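2,3-bisphosphoglycerate-independent phosphoglycerate mutase (PDB 2ZKT) probably catalyses the interconversion of 2-phosphoglycerate and 3-phosphoglycerate in glycolysis, as a metal-dependent mutase that needs no 2,3-bisphosphoglycerate. Local coordinates at residues B[91-102]-B[160-170]; B[231-239]-B[258-266]. All coordinates share one frame; numbering follows the deposited sequence.

Interaction 1 (B[91-102]-B[160-170]); sequences LSKDDLAFRVNF and GYKVGDNDPHE
The side chain of Lys162 leaves its strand with CG anti to the backbone N (chi1 180°) and then bends at chi3 (68°), which lays its methylenes alongside Val100 and against the ring of Phe102. Its CE lies 3.4 Å from Val100 CG1, and its CD rests 3.6 Å from Phe102 CZ. Lysine suits this place through its long aliphatic stem; its NZ, however, is buried with no partner in the model. The Phe102 ring, meeting CD obliquely, also packs on Val134 and Val138 of helix 131-142. With an alanine here, the Lys162 stem would probably lose its aromatic cover on this side, and a gap would be likely to open under helix 131-142.

Strands 96-102 and 161-166 are the central, antiparallel neighbours of a four-stranded sheet. Leu96 N bonds to Asn166 O at 3.0 Å, and Asn166 N returns the bond to Leu96 O; Phe98 and Gly164 are paired likewise. Gly164 carries no side chain on the face occupied by Phe98 and Val100, where Val100 CG2 approaches Gly164 N to 3.7 Å. The ring edge of Phe98 lies next to Gly164 O, with CD1 3.4 Å from it. On the other face, the amide ND2 of Asn101 comes 3.1 Å from Tyr161 CE1 at the ring edge, the amide and ring planes 81° apart. Beyond the strands, Glu170 N bonds to Asp94 O at 2.7 Å.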
loop_
_atom_site.group_PDB
_atom_site.type_symbol
_atom_site.label_atom_id
_atom_site.label_comp_id
_atom_site.label_asym_id
_atom_site.label_seq_id
_atom_site.Cartn_x
_atom_site.Cartn_y
_atom_site.Cartn_z
ATOM N N LEU B 91 41.756 -0.768 -5.186
ATOM C CA LEU B 91 42.703 -0.427 -4.122
ATOM C C LEU B 91 43.372 -1.625 -3.445
ATOM O O LEU B 91 42.909 -2.773 -3.556
ATOM C CB LEU B 91 41.989 0.413 -3.050
ATOM C CG LEU B 91 41.604 1.866 -3.366
ATOM C CD1 LEU B 91 40.702 1.926 -4.591
ATOM C CD2 LEU B 91 40.904 2.474 -2.152
ATOM N N SER B 92 44.466 -1.334 -2.736
ATOM C CA SER B 92 45.231 -2.340 -1.997
ATOM C C SER B 92 44.845 -2.214 -0.520
ATOM O O SER B 92 44.586 -1.106 -0.039
ATOM C CB SER B 92 46.737 -2.086 -2.153
ATOM O OG SER B 92 47.119 -2.057 -3.519
ATOM N N LYS B 93 44.818 -3.341 0.195
ATOM C CA LYS B 93 44.444 -3.345 1.614
ATOM C C LYS B 93 45.287 -2.420 2.498
ATOM O O LYS B 93 45.043 -2.316 3.699
ATOM C CB LYS B 93 44.491 -4.777 2.175
ATOM C CG LYS B 93 43.391 -5.685 1.627
ATOM C CD LYS B 93 43.414 -7.058 2.285
ATOM C CE LYS B 93 42.261 -7.923 1.786
ATOM N NZ LYS B 93 42.293 -8.070 0.301
ATOM N N ASP B 94 46.272 -1.742 1.913
ATOM C CA ASP B 94 47.096 -0.830 2.698
ATOM C C ASP B 94 46.765 0.637 2.402
ATOM O O ASP B 94 47.395 1.541 2.961
ATOM C CB ASP B 94 48.583 -1.109 2.443
ATOM C CG ASP B 94 48.976 -0.891 0.995
ATOM O OD1 ASP B 94 48.088 -0.976 0.117
ATOM O OD2 ASP B 94 50.178 -0.645 0.737
ATOM N N ASP B 95 45.768 0.871 1.536
ATOM C CA ASP B 95 45.354 2.240 1.176
ATOM C C ASP B 95 44.329 2.856 2.142
ATOM O O ASP B 95 43.567 2.141 2.802
ATOM C CB ASP B 95 44.758 2.278 -0.244
ATOM C CG ASP B 95 45.782 1.959 -1.324
ATOM O OD1 ASP B 95 46.894 2.516 -1.251
ATOM O OD2 ASP B 95 45.475 1.166 -2.248
ATOM N N LEU B 96 44.324 4.189 2.209
ATOM C CA LEU B 96 43.396 4.938 3.056
ATOM C C LEU B 96 42.531 5.839 2.147
ATOM O O LEU B 96 43.065 6.617 1.349
ATOM C CB LEU B 96 44.169 5.798 4.065
ATOM C CG LEU B 96 43.307 6.537 5.107
ATOM C CD1 LEU B 96 42.468 5.535 5.903
ATOM C CD2 LEU B 96 44.211 7.340 6.045
ATOM N N ALA B 97 41.202 5.722 2.267
ATOM C CA ALA B 97 40.278 6.502 1.437
ATOM C C ALA B 97 39.381 7.431 2.251
ATOM O O ALA B 97 39.118 7.188 3.430
ATOM C CB ALA B 97 39.429 5.570 0.600
ATOM N N PHE B 98 38.909 8.502 1.609
ATOM C CA PHE B 98 38.062 9.491 2.276
ATOM C C PHE B 98 36.916 9.942 1.377
ATOM O O PHE B 98 37.006 9.867 0.146
ATOM C CB PHE B 98 38.869 10.749 2.611
ATOM C CG PHE B 98 40.145 10.493 3.363
ATOM C CD1 PHE B 98 41.294 10.060 2.690
ATOM C CD2 PHE B 98 40.217 10.731 4.744
ATOM C CE1 PHE B 98 42.498 9.873 3.377
ATOM C CE2 PHE B 98 41.419 10.546 5.441
ATOM C CZ PHE B 98 42.564 10.117 4.753
ATOM N N ARG B 99 35.835 10.415 2.003
ATOM C CA ARG B 99 34.701 10.960 1.254
ATOM C C ARG B 99 35.019 12.471 1.244
ATOM O O ARG B 99 35.420 13.048 2.268
ATOM C CB ARG B 99 33.371 10.670 1.970
ATOM C CG ARG B 99 33.281 11.197 3.393
ATOM C CD ARG B 99 32.108 10.553 4.140
ATOM N NE ARG B 99 30.804 10.916 3.574
ATOM C CZ ARG B 99 30.237 12.116 3.705
ATOM N NH1 ARG B 99 30.857 13.077 4.389
ATOM N NH2 ARG B 99 29.051 12.358 3.151
ATOM N N VAL B 100 34.875 13.099 0.080
ATOM C CA VAL B 100 35.189 14.522 -0.051
ATOM C C VAL B 100 34.030 15.394 -0.559
ATOM O O VAL B 100 33.335 15.034 -1.524
ATOM C CB VAL B 100 36.384 14.737 -1.026
ATOM C CG1 VAL B 100 36.812 16.199 -0.999
ATOM C CG2 VAL B 100 37.553 13.801 -0.665
ATOM N N ASN B 101 33.850 16.552 0.080
ATOM C CA ASN B 101 32.811 17.498 -0.325
ATOM C C ASN B 101 33.493 18.783 -0.783
ATOM O O ASN B 101 34.363 19.313 -0.071
ATOM C CB ASN B 101 31.872 17.841 0.847
ATOM C CG ASN B 101 31.080 16.638 1.344
ATOM O OD1 ASN B 101 31.621 15.750 2.016
ATOM N ND2 ASN B 101 29.790 16.605 1.016
ATOM N N PHE B 102 33.129 19.271 -1.973
ATOM C CA PHE B 102 33.689 20.538 -2.456
ATOM C C PHE B 102 32.950 21.600 -1.633
ATOM O O PHE B 102 31.722 21.526 -1.482
ATOM C CB PHE B 102 33.397 20.749 -3.950
ATOM C CG PHE B 102 34.229 19.895 -4.857
ATOM C CD1 PHE B 102 35.610 20.079 -4.933
ATOM C CD2 PHE B 102 33.640 18.892 -5.622
ATOM C CE1 PHE B 102 36.397 19.277 -5.759
ATOM C CE2 PHE B 102 34.421 18.079 -6.453
ATOM C CZ PHE B 102 35.805 18.274 -6.520
ATOM N N GLY B 160 28.212 17.549 -5.376
ATOM C CA GLY B 160 29.419 18.227 -4.886
ATOM C C GLY B 160 30.376 17.273 -4.125
ATOM O O GLY B 160 31.317 17.708 -3.471
ATOM N N TYR B 161 30.131 15.969 -4.226
ATOM C CA TYR B 161 30.958 14.979 -3.537
ATOM C C TYR B 161 32.189 14.573 -4.362
ATOM O O TYR B 161 32.391 15.058 -5.478
ATOM C CB TYR B 161 30.109 13.743 -3.212
ATOM C CG TYR B 161 28.830 14.048 -2.444
ATOM C CD1 TYR B 161 28.877 14.546 -1.139
ATOM C CD2 TYR B 161 27.572 13.831 -3.024
ATOM C CE1 TYR B 161 27.701 14.823 -0.425
ATOM C CE2 TYR B 161 26.390 14.105 -2.323
ATOM C CZ TYR B 161 26.462 14.599 -1.024
ATOM O OH TYR B 161 25.304 14.864 -0.316
ATOM N N LYS B 162 33.000 13.674 -3.801
ATOM C CA LYS B 162 34.228 13.189 -4.445
ATOM C C LYS B 162 34.915 12.164 -3.517
ATOM O O LYS B 162 34.509 12.003 -2.358
ATOM C CB LYS B 162 35.175 14.370 -4.705
ATOM C CG LYS B 162 36.494 13.993 -5.366
ATOM C CD LYS B 162 37.420 15.204 -5.538
ATOM C CE LYS B 162 37.922 15.739 -4.198
ATOM N NZ LYS B 162 38.898 16.850 -4.385
ATOM N N VAL B 163 35.950 11.483 -4.026
ATOM C CA VAL B 163 36.703 10.484 -3.247
ATOM C C VAL B 163 38.230 10.693 -3.296
ATOM O O VAL B 163 38.817 10.826 -4.377
ATOM C CB VAL B 163 36.412 9.045 -3.740
ATOM C CG1 VAL B 163 37.211 8.053 -2.909
ATOM C CG2 VAL B 163 34.922 8.741 -3.633
ATOM N N GLY B 164 38.864 10.708 -2.117
ATOM C CA GLY B 164 40.314 10.886 -2.007
ATOM C C GLY B 164 40.984 9.612 -1.492
ATOM O O GLY B 164 40.609 9.073 -0.446
ATOM N N ASP B 165 41.990 9.135 -2.220
ATOM C CA ASP B 165 42.697 7.925 -1.806
ATOM C C ASP B 165 44.211 8.134 -1.635
ATOM O O ASP B 165 44.919 8.406 -2.607
ATOM C CB ASP B 165 42.453 6.805 -2.824
ATOM C CG ASP B 165 43.117 5.508 -2.419
ATOM O OD1 ASP B 165 42.725 4.947 -1.368
ATOM O OD2 ASP B 165 44.038 5.056 -3.136
ATOM N N ASN B 166 44.690 8.028 -0.395
ATOM C CA ASN B 166 46.099 8.092 -0.003
ATOM C C ASN B 166 46.751 6.698 0.008
ATOM O O ASN B 166 46.317 5.776 0.682
ATOM C CB ASN B 166 46.183 8.719 1.391
ATOM C CG ASN B 166 45.998 10.212 1.275
ATOM O OD1 ASN B 166 45.955 10.779 0.184
ATOM N ND2 ASN B 166 45.881 10.863 2.448
ATOM N N ASP B 167 47.831 6.554 -0.795
ATOM C CA ASP B 167 48.441 5.235 -0.986
ATOM C C ASP B 167 49.298 4.771 0.211
ATOM O O ASP B 167 49.765 5.539 1.035
ATOM C CB ASP B 167 49.274 5.271 -2.270
ATOM C CG ASP B 167 48.362 5.047 -3.473
ATOM O OD1 ASP B 167 47.830 6.039 -3.979
ATOM O OD2 ASP B 167 48.190 3.900 -3.883
ATOM N N PRO B 168 49.566 3.459 0.233
ATOM C CA PRO B 168 49.874 2.673 1.429
ATOM C C PRO B 168 49.908 3.440 2.774
ATOM O O PRO B 168 50.904 3.442 3.498
ATOM C CB PRO B 168 51.208 2.011 1.101
ATOM C CG PRO B 168 51.206 1.787 -0.427
ATOM C CD PRO B 168 49.896 2.600 -0.889
ATOM N N HIS B 169 48.749 4.055 3.129
ATOM C CA HIS B 169 48.685 4.808 4.386
ATOM C C HIS B 169 47.571 4.316 5.335
ATOM O O HIS B 169 47.084 5.047 6.187
ATOM C CB HIS B 169 48.442 6.281 4.038
ATOM C CG HIS B 169 49.766 6.988 3.883
ATOM N ND1 HIS B 169 50.487 6.974 2.732
ATOM C CD2 HIS B 169 50.459 7.752 4.833
ATOM C CE1 HIS B 169 51.590 7.709 2.984
ATOM N NE2 HIS B 169 51.600 8.188 4.234
ATOM N N GLU B 170 47.148 3.047 5.149
ATOM C CA GLU B 170 46.022 2.531 5.943
ATOM C C GLU B 170 46.239 2.673 7.462
ATOM O O GLU B 170 45.307 2.863 8.236
ATOM C CB GLU B 170 45.816 1.056 5.580
ATOM C CG GLU B 170 47.050 0.202 5.888
ATOM C CD GLU B 170 47.029 -0.203 7.347
ATOM O OE1 GLU B 170 45.982 -0.624 7.824
ATOM O OE2 GLU B 170 48.069 -0.091 8.000
#

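Interaction 2 (B[231-239]-B[258-266]); sequences YPNIPMKFT and VARAVGFDV
Phe238 and Phe264 meet obliquely, their ring planes inclined at 42° and their centroids 4.8 Å apart. The outer end of Phe264 does the touching: its CZ sits over the centre of one face of Phe238, 3.6 Å above the plane. A chi1 of -166°, with CG anti to the amide nitrogen, turns the Phe238 ring to this position, and two apolar rings suit this buried place.

Next to the rings, the backbone of Phe238 grips the end of the other segment, its N donating to Val262 O at 2.8 Å. Tyr231 makes a matching bond from its side chain: OH donates to Ala261 O at 2.7 Å, tilted from the carbonyl plane. Two carbonyls at the C-terminal end of helix 253-261, where the helix's own amides run out, thus gain donors from segment 231-239. The small methyl of Ala261 lets the tyrosine ring and Pro232 close in, CB being 4.0 Å from Tyr231 CE1. Gly263, just past the helix, completes a Schellman motif with positive phi (109°); a side chain there would crowd Lys237 CB. Lys237, at the N-cap position of helix 238-242, runs its chain past this turn, with CE 3.1 Å from Ala261 O.

Helix 80-86 covers Pro232 and Ala261 through Phe82, while Phe238 is packed by Val397 and Met401 of helix 396-403, and both phenylalanines touch Ala246 of strand 246-249, the neighbour of strand 265-267 in the eight-stranded mixed sheet.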
loop_
_atom_site.group_PDB
_atom_site.type_symbol
_atom_site.label_atom_id
_atom_site.label_comp_id
_atom_site.label_asym_id
_atom_site.label_seq_id
_atom_site.Cartn_x
_atom_site.Cartn_y
_atom_site.Cartn_z
ATOM N N TYR B 231 40.427 -1.082 4.426
ATOM C CA TYR B 231 39.669 -2.288 4.108
ATOM C C TYR B 231 39.102 -2.803 5.449
ATOM O O TYR B 231 39.771 -2.716 6.487
ATOM C CB TYR B 231 40.600 -3.343 3.496
ATOM C CG TYR B 231 39.894 -4.615 3.086
ATOM C CD1 TYR B 231 39.169 -4.679 1.890
ATOM C CD2 TYR B 231 39.957 -5.761 3.885
ATOM C CE1 TYR B 231 38.522 -5.857 1.493
ATOM C CE2 TYR B 231 39.314 -6.947 3.504
ATOM C CZ TYR B 231 38.599 -6.987 2.308
ATOM O OH TYR B 231 37.956 -8.146 1.927
ATOM N N PRO B 232 37.868 -3.342 5.448
ATOM C CA PRO B 232 37.292 -3.840 6.710
ATOM C C PRO B 232 38.011 -5.070 7.299
ATOM O O PRO B 232 38.470 -5.953 6.562
ATOM C CB PRO B 232 35.839 -4.133 6.329
ATOM C CG PRO B 232 35.963 -4.580 4.902
ATOM C CD PRO B 232 36.947 -3.577 4.319
ATOM N N ASN B 233 38.114 -5.110 8.630
ATOM C CA ASN B 233 38.761 -6.228 9.326
ATOM C C ASN B 233 37.836 -7.448 9.337
ATOM O O ASN B 233 37.211 -7.764 10.355
ATOM C CB ASN B 233 39.096 -5.842 10.779
ATOM C CG ASN B 233 39.767 -6.982 11.550
ATOM O OD1 ASN B 233 39.793 -6.985 12.786
ATOM N ND2 ASN B 233 40.318 -7.951 10.818
ATOM N N ILE B 234 37.734 -8.130 8.198
ATOM C CA ILE B 234 36.888 -9.310 8.126
ATOM C C ILE B 234 37.783 -10.534 7.978
ATOM O O ILE B 234 38.782 -10.494 7.250
ATOM C CB ILE B 234 35.919 -9.257 6.932
ATOM C CG1 ILE B 234 36.708 -9.176 5.625
ATOM C CG2 ILE B 234 34.984 -8.063 7.072
ATOM C CD1 ILE B 234 35.877 -9.519 4.413
ATOM N N PRO B 235 37.435 -11.638 8.673
ATOM C CA PRO B 235 38.204 -12.890 8.627
ATOM C C PRO B 235 38.449 -13.324 7.181
ATOM O O PRO B 235 39.587 -13.350 6.700
ATOM C CB PRO B 235 37.297 -13.877 9.375
ATOM C CG PRO B 235 36.589 -13.004 10.363
ATOM C CD PRO B 235 36.235 -11.791 9.523
ATOM N N MET B 236 37.353 -13.656 6.499
ATOM C CA MET B 236 37.400 -14.084 5.108
ATOM C C MET B 236 36.216 -13.493 4.345
ATOM O O MET B 236 35.268 -12.976 4.946
ATOM C CB MET B 236 37.367 -15.616 5.033
ATOM C CG MET B 236 36.173 -16.257 5.722
ATOM S SD MET B 236 36.299 -18.064 5.733
ATOM C CE MET B 236 37.239 -18.308 7.246
ATOM N N LYS B 237 36.267 -13.573 3.019
ATOM C CA LYS B 237 35.194 -13.033 2.196
ATOM C C LYS B 237 33.920 -13.898 2.272
ATOM O O LYS B 237 33.960 -15.070 2.679
ATOM C CB LYS B 237 35.677 -12.895 0.743
ATOM C CG LYS B 237 37.144 -12.452 0.639
ATOM C CD LYS B 237 37.442 -11.676 -0.646
ATOM C CE LYS B 237 36.963 -10.227 -0.542
ATOM N NZ LYS B 237 37.251 -9.425 -1.776
ATOM N N PHE B 238 32.795 -13.291 1.893
ATOM C CA PHE B 238 31.485 -13.948 1.901
ATOM C C PHE B 238 31.533 -15.254 1.090
ATOM O O PHE B 238 31.175 -16.330 1.586
ATOM C CB PHE B 238 30.443 -12.993 1.289
ATOM C CG PHE B 238 29.009 -13.397 1.534
ATOM C CD1 PHE B 238 28.343 -12.980 2.688
ATOM C CD2 PHE B 238 28.317 -14.160 0.592
ATOM C CE1 PHE B 238 27.006 -13.311 2.907
ATOM C CE2 PHE B 238 26.976 -14.504 0.795
ATOM C CZ PHE B 238 26.314 -14.073 1.960
ATOM N N THR B 239 31.989 -15.134 -0.161
ATOM C CA THR B 239 32.102 -16.262 -1.092
ATOM C C THR B 239 32.815 -17.470 -0.498
ATOM O O THR B 239 32.328 -18.601 -0.612
ATOM C CB THR B 239 32.856 -15.846 -2.384
ATOM O OG1 THR B 239 34.049 -15.126 -2.023
ATOM C CG2 THR B 239 31.968 -14.965 -3.280
ATOM N N VAL B 258 30.766 -1.759 -0.108
ATOM C CA VAL B 258 30.747 -2.761 0.950
ATOM C C VAL B 258 30.609 -4.145 0.320
ATOM O O VAL B 258 31.360 -5.065 0.642
ATOM C CB VAL B 258 29.570 -2.516 1.933
ATOM C CG1 VAL B 258 29.495 -3.659 2.951
ATOM C CG2 VAL B 258 29.763 -1.169 2.648
ATOM N N ALA B 259 29.651 -4.292 -0.594
ATOM C CA ALA B 259 29.431 -5.575 -1.251
ATOM C C ALA B 259 30.710 -6.067 -1.930
ATOM O O ALA B 259 31.060 -7.248 -1.832
ATOM C CB ALA B 259 28.306 -5.451 -2.263
ATOM N N ARG B 260 31.413 -5.159 -2.615
ATOM C CA ARG B 260 32.658 -5.526 -3.299
ATOM C C ARG B 260 33.723 -5.945 -2.299
ATOM O O ARG B 260 34.403 -6.959 -2.489
ATOM C CB ARG B 260 33.178 -4.358 -4.159
ATOM C CG ARG B 260 32.635 -4.384 -5.590
ATOM C CD ARG B 260 32.881 -3.089 -6.359
ATOM N NE ARG B 260 32.308 -3.180 -7.706
ATOM C CZ ARG B 260 32.009 -2.133 -8.479
ATOM N NH1 ARG B 260 32.225 -0.892 -8.045
ATOM N NH2 ARG B 260 31.477 -2.330 -9.681
ATOM N N ALA B 261 33.866 -5.158 -1.230
ATOM C CA ALA B 261 34.852 -5.470 -0.200
ATOM C C ALA B 261 34.674 -6.895 0.354
ATOM O O ALA B 261 35.662 -7.587 0.578
ATOM C CB ALA B 261 34.774 -4.443 0.937
ATOM N N VAL B 262 33.433 -7.346 0.564
ATOM C CA VAL B 262 33.239 -8.690 1.113
ATOM C C VAL B 262 33.219 -9.802 0.058
ATOM O O VAL B 262 33.049 -10.982 0.390
ATOM C CB VAL B 262 31.969 -8.773 2.019
ATOM C CG1 VAL B 262 32.091 -7.755 3.151
ATOM C CG2 VAL B 262 30.698 -8.528 1.204
ATOM N N GLY B 263 33.395 -9.422 -1.211
ATOM C CA GLY B 263 33.473 -10.431 -2.265
ATOM C C GLY B 263 32.351 -10.624 -3.270
ATOM O O GLY B 263 32.356 -11.615 -4.004
ATOM N N PHE B 264 31.389 -9.705 -3.322
ATOM C CA PHE B 264 30.291 -9.847 -4.283
ATOM C C PHE B 264 30.670 -9.328 -5.673
ATOM O O PHE B 264 31.555 -8.472 -5.806
ATOM C CB PHE B 264 29.054 -9.076 -3.791
ATOM C CG PHE B 264 28.279 -9.786 -2.719
ATOM C CD1 PHE B 264 28.764 -9.847 -1.409
ATOM C CD2 PHE B 264 27.060 -10.402 -3.014
ATOM C CE1 PHE B 264 28.038 -10.506 -0.413
ATOM C CE2 PHE B 264 26.330 -11.065 -2.022
ATOM C CZ PHE B 264 26.816 -11.118 -0.724
ATOM N N ASP B 265 30.008 -9.863 -6.705
ATOM C CA ASP B 265 30.224 -9.400 -8.080
ATOM C C ASP B 265 29.083 -8.397 -8.290
ATOM O O ASP B 265 27.960 -8.783 -8.612
ATOM C CB ASP B 265 30.096 -10.551 -9.096
ATOM C CG ASP B 265 31.285 -11.503 -9.066
ATOM O OD1 ASP B 265 32.387 -11.076 -8.651
ATOM O OD2 ASP B 265 31.128 -12.676 -9.474
ATOM N N VAL B 266 29.368 -7.110 -8.105
ATOM C CA VAL B 266 28.326 -6.098 -8.231
ATOM C C VAL B 266 27.913 -5.714 -9.655
ATOM O O VAL B 266 28.750 -5.539 -10.543
ATOM C CB VAL B 266 28.720 -4.823 -7.437
ATOM C CG1 VAL B 266 27.659 -3.738 -7.602
ATOM C CG2 VAL B 266 28.875 -5.180 -5.957
#

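From the N terminus, the chain first enters interaction 1 at 91-102, and a 57-residue excursion that includes helix 131-142 and strand 152-155 returns to close it at 160-170. Strand 222-229 later flanks strand 96-103 on its other side. Directly after it, interaction 2 opens at 231-239 and closes at 258-266, around the rest of helix 238-242, strand 246-249 and the start of helix 253-261. The two are in series, neither nested nor crossed. Interaction 1 joins the middle of the antiparallel sheet; interaction 2 joins the chain leaving it to the end of helix 253-261 and the turn before edge strand 265-267. They meet in a cation-pi contact, where Lys93 CE lies 3.5 Å from Tyr231 CE2.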